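Type II secretion ATPase XpsE (Xanthomonas campestris, PDB 2D28) is a cytoplasmic ATPase of the type II secretion system, represented by its N-terminal domain. Local coordinates at residues Arg9-Arg19 / Asp53-Val61. The protein carries 1 engineered substitution. Numbering follows the deposited sequence.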
loop_
_atom_site.group_PDB
_atom_site.type_symbol
_atom_site.label_atom_id
_atom_site.label_comp_id
_atom_site.label_asym_id
_atom_site.label_seq_id
_atom_site.Cartn_x
_atom_site.Cartn_y
_atom_site.Cartn_z
ATOM N N ARG A 9 -7.028 0.016 13.415
ATOM C CA ARG A 9 -7.871 1.184 13.224
ATOM C C ARG A 9 -8.491 1.057 11.850
ATOM O O ARG A 9 -9.597 1.522 11.604
ATOM C CB ARG A 9 -7.017 2.464 13.323
ATOM C CG ARG A 9 -6.535 2.789 14.750
ATOM C CD ARG A 9 -6.594 4.374 14.977
ATOM N NE ARG A 9 -5.377 4.744 14.456
ATOM C CZ ARG A 9 -4.943 5.734 13.711
ATOM N NH1 ARG A 9 -5.507 6.894 13.385
ATOM N NH2 ARG A 9 -3.711 5.499 13.340
ATOM N N ILE A 10 -7.748 0.489 10.907
ATOM C CA ILE A 10 -8.248 0.295 9.536
ATOM C C ILE A 10 -9.393 -0.778 9.527
ATOM O O ILE A 10 -10.427 -0.572 8.908
ATOM C CB ILE A 10 -7.110 -0.065 8.538
ATOM C CG1 ILE A 10 -6.239 1.153 8.318
ATOM C CG2 ILE A 10 -7.675 -0.489 7.219
ATOM C CD1 ILE A 10 -4.872 0.940 7.716
ATOM N N VAL A 11 -9.166 -1.898 10.158
ATOM C CA VAL A 11 -10.219 -2.877 10.330
ATOM C C VAL A 11 -11.460 -2.277 10.991
ATOM O O VAL A 11 -12.569 -2.492 10.536
ATOM C CB VAL A 11 -9.733 -4.092 11.149
ATOM C CG1 VAL A 11 -10.905 -5.039 11.463
ATOM C CG2 VAL A 11 -8.716 -4.852 10.369
ATOM N N GLU A 12 -11.288 -1.491 12.068
ATOM C CA GLU A 12 -12.417 -0.877 12.717
ATOM C C GLU A 12 -13.173 0.087 11.778
ATOM O O GLU A 12 -14.387 0.143 11.758
ATOM C CB GLU A 12 -11.932 -0.109 13.960
ATOM C CG GLU A 12 -12.943 0.948 14.382
ATOM C CD GLU A 12 -12.403 1.919 15.427
ATOM O OE1 GLU A 12 -11.676 2.900 15.058
ATOM O OE2 GLU A 12 -12.702 1.685 16.622
ATOM N N ALA A 13 -12.439 0.865 10.987
ATOM C CA ALA A 13 -13.034 1.750 10.047
ATOM C C ALA A 13 -13.733 1.003 8.869
ATOM O O ALA A 13 -14.761 1.455 8.383
ATOM C CB ALA A 13 -12.014 2.748 9.497
ATOM N N LEU A 14 -13.164 -0.104 8.401
ATOM C CA LEU A 14 -13.854 -0.966 7.445
ATOM C C LEU A 14 -15.263 -1.408 7.934
ATOM O O LEU A 14 -16.261 -1.293 7.185
ATOM C CB LEU A 14 -13.028 -2.205 7.131
ATOM C CG LEU A 14 -11.871 -1.911 6.159
ATOM C CD1 LEU A 14 -10.953 -3.073 6.177
ATOM C CD2 LEU A 14 -12.348 -1.569 4.712
ATOM N N LEU A 15 -15.336 -1.843 9.163
ATOM C CA LEU A 15 -16.636 -2.242 9.767
ATOM C C LEU A 15 -17.601 -1.105 9.876
ATOM O O LEU A 15 -18.715 -1.197 9.410
ATOM C CB LEU A 15 -16.437 -2.822 11.140
ATOM C CG LEU A 15 -15.754 -4.169 11.141
ATOM C CD1 LEU A 15 -15.349 -4.313 12.598
ATOM C CD2 LEU A 15 -16.676 -5.313 10.732
ATOM N N GLU A 16 -17.121 0.008 10.417
ATOM C CA GLU A 16 -17.978 1.151 10.694
ATOM C C GLU A 16 -18.504 1.754 9.402
ATOM O O GLU A 16 -19.627 2.187 9.330
ATOM C CB GLU A 16 -17.170 2.155 11.484
ATOM C CG GLU A 16 -17.310 3.604 10.980
ATOM C CD GLU A 16 -18.494 4.215 11.600
ATOM O OE1 GLU A 16 -18.855 3.677 12.664
ATOM O OE2 GLU A 16 -19.074 5.154 11.046
ATOM N N ARG A 17 -17.685 1.762 8.367
ATOM C CA ARG A 17 -18.106 2.227 7.020
ATOM C C ARG A 17 -18.914 1.220 6.225
ATOM O O ARG A 17 -19.347 1.489 5.067
ATOM C CB ARG A 17 -16.880 2.664 6.226
ATOM C CG ARG A 17 -16.138 3.869 6.815
ATOM C CD ARG A 17 -16.876 5.143 6.565
ATOM N NE ARG A 17 -17.976 5.271 7.497
ATOM C CZ ARG A 17 -18.897 6.232 7.440
ATOM N NH1 ARG A 17 -19.845 6.315 8.376
ATOM N NH2 ARG A 17 -18.862 7.129 6.455
ATOM N N ARG A 18 -19.086 0.049 6.818
ATOM C CA ARG A 18 -19.743 -1.067 6.200
ATOM C C ARG A 18 -19.106 -1.550 4.905
ATOM O O ARG A 18 -19.771 -2.028 3.975
ATOM C CB ARG A 18 -21.195 -0.713 5.988
ATOM C CG ARG A 18 -21.848 -0.395 7.338
ATOM C CD ARG A 18 -23.040 0.452 7.152
ATOM N NE ARG A 18 -24.018 -0.310 6.406
ATOM C CZ ARG A 18 -24.828 0.185 5.461
ATOM N NH1 ARG A 18 -24.826 1.488 5.132
ATOM N NH2 ARG A 18 -25.673 -0.643 4.854
ATOM N N ARG A 19 -17.791 -1.460 4.859
ATOM C CA ARG A 19 -16.993 -2.001 3.745
ATOM C C ARG A 19 -16.526 -3.419 4.021
ATOM O O ARG A 19 -15.766 -4.003 3.232
ATOM C CB ARG A 19 -15.774 -1.102 3.548
ATOM C CG ARG A 19 -16.108 0.363 3.248
ATOM C CD ARG A 19 -14.919 1.333 3.291
ATOM N NE ARG A 19 -15.353 2.722 3.173
ATOM C CZ ARG A 19 -14.628 3.782 3.561
ATOM N NH1 ARG A 19 -13.488 3.647 4.157
ATOM N NH2 ARG A 19 -15.083 4.977 3.416
ATOM N N ASP A 53 -11.813 -0.316 -1.336
ATOM C CA ASP A 53 -12.163 -0.022 0.038
ATOM C C ASP A 53 -10.948 -0.210 0.954
ATOM O O ASP A 53 -10.838 0.506 1.942
ATOM C CB ASP A 53 -13.243 -0.943 0.552
ATOM C CG ASP A 53 -14.663 -0.562 0.048
ATOM O OD1 ASP A 53 -14.894 0.590 -0.303
ATOM O OD2 ASP A 53 -15.559 -1.417 -0.024
ATOM N N HIS A 54 -10.073 -1.153 0.615
ATOM C CA HIS A 54 -8.783 -1.273 1.304
ATOM C C HIS A 54 -7.995 0.038 1.194
ATOM O O HIS A 54 -7.656 0.685 2.235
ATOM C CB HIS A 54 -7.972 -2.475 0.821
ATOM C CG HIS A 54 -6.607 -2.534 1.452
ATOM N ND1 HIS A 54 -6.213 -1.640 2.416
ATOM C CD2 HIS A 54 -5.558 -3.351 1.277
ATOM C CE1 HIS A 54 -4.972 -1.905 2.790
ATOM N NE2 HIS A 54 -4.534 -2.908 2.081
ATOM N N ALA A 55 -7.727 0.467 -0.029
ATOM C CA ALA A 55 -7.010 1.733 -0.305
ATOM C C ALA A 55 -7.675 2.917 0.389
ATOM O O ALA A 55 -7.021 3.756 1.090
ATOM C CB ALA A 55 -6.922 2.002 -1.835
ATOM N N GLU A 56 -8.986 3.053 0.168
ATOM C CA GLU A 56 -9.730 4.133 0.787
ATOM C C GLU A 56 -9.569 4.312 2.274
ATOM O O GLU A 56 -9.319 5.451 2.804
ATOM C CB GLU A 56 -11.239 3.930 0.534
ATOM C CG GLU A 56 -12.075 5.124 1.007
ATOM C CD GLU A 56 -12.297 6.168 -0.076
ATOM O OE1 GLU A 56 -11.613 6.069 -1.150
ATOM O OE2 GLU A 56 -13.171 7.061 0.143
ATOM N N THR A 57 -9.708 3.181 2.962
ATOM C CA THR A 57 -9.663 3.158 4.381
ATOM C C THR A 57 -8.247 3.415 4.915
ATOM O O THR A 57 -8.095 4.103 5.914
ATOM C CB THR A 57 -10.243 1.840 4.876
ATOM O OG1 THR A 57 -11.542 1.722 4.273
ATOM C CG2 THR A 57 -10.500 1.942 6.404
ATOM N N CYS A 58 -7.240 2.777 4.300
ATOM C CA CYS A 58 -5.845 3.065 4.614
ATOM C C CYS A 58 -5.609 4.584 4.530
ATOM O O CYS A 58 -5.059 5.192 5.439
ATOM C CB CYS A 58 -4.932 2.342 3.626
ATOM S SG CYS A 58 -4.786 0.609 3.945
ATOM N N ALA A 59 -6.104 5.216 3.483
ATOM C CA ALA A 59 -5.902 6.635 3.300
ATOM C C ALA A 59 -6.601 7.480 4.351
ATOM O O ALA A 59 -5.994 8.398 4.879
ATOM C CB ALA A 59 -6.350 7.043 1.937
ATOM N N GLU A 60 -7.832 7.126 4.716
ATOM C CA GLU A 60 -8.538 7.822 5.773
ATOM C C GLU A 60 -7.825 7.699 7.043
ATOM O O GLU A 60 -7.769 8.642 7.771
ATOM C CB GLU A 60 -9.944 7.281 6.073
ATOM C CG GLU A 60 -10.961 7.505 5.005
ATOM C CD GLU A 60 -12.235 6.626 5.185
ATOM O OE1 GLU A 60 -12.324 5.649 6.007
ATOM O OE2 GLU A 60 -13.195 6.967 4.518
ATOM N N VAL A 61 -7.384 6.512 7.410
ATOM C CA VAL A 61 -6.904 6.335 8.760
ATOM C C VAL A 61 -5.578 7.007 8.916
ATOM O O VAL A 61 -5.251 7.558 10.012
ATOM C CB VAL A 61 -6.817 4.852 9.189
ATOM C CG1 VAL A 61 -6.004 4.697 10.404
ATOM C CG2 VAL A 61 -8.239 4.288 9.388
HETATM O O HOH W 1 -3.195 7.863 11.813
HETATM O O HOH W 2 -15.015 -3.960 0.571
#
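Arg19 lies across helix 53-61 with its guanidinium held along the edge. Arg19 NH2 donates to Glu60 OE2 at 3.0 Å, nearly straight (166°) and on the syn side of the carboxylate, while NH1 meets Glu60 OE1 from above the carboxylate plane, completing an end-on salt bridge. Arg19 NH1 also donates to Thr57 OG1 at 2.7 Å. Arg17 CG lies over the centre of one guanidinium face and Glu56 CG, offset, over the other; the Arg19 chain, extended from CG to NE, runs over the Asp53 carboxylate. Below these polar groups, the Thr57 rotamer (chi1 -54°) puts OG1 beside the backbone N, facing Arg19, and leaves CG2 against Ala13 CB at 3.5 Å. Ile10 reaches Cys58 SG with CD1 and Val61 CB with CG1. At the far end, Val61 CG1 sits 3.6 Å above the centre of the Arg9 guanidinium, and a water links Arg9 NH2 to Val61 O.

Thr57 OG1 donates to Asp53 O at 2.7 Å, which orients the hydroxyl to accept from Arg19. A Schellman motif at Arg18 ends helix 6-16 and turns Arg19 toward its partners; Leu40 of helix 39-45 backs Ile10 and Leu14. Helix 6-16 thus packs steeply on helix 51-62 in the helical part of the domain, its apolar centre flanked by Arg19-Glu60 and Arg9. Asp53 and Glu56, at which no Arg19 N-H points, probably stabilise its cation by charge alone.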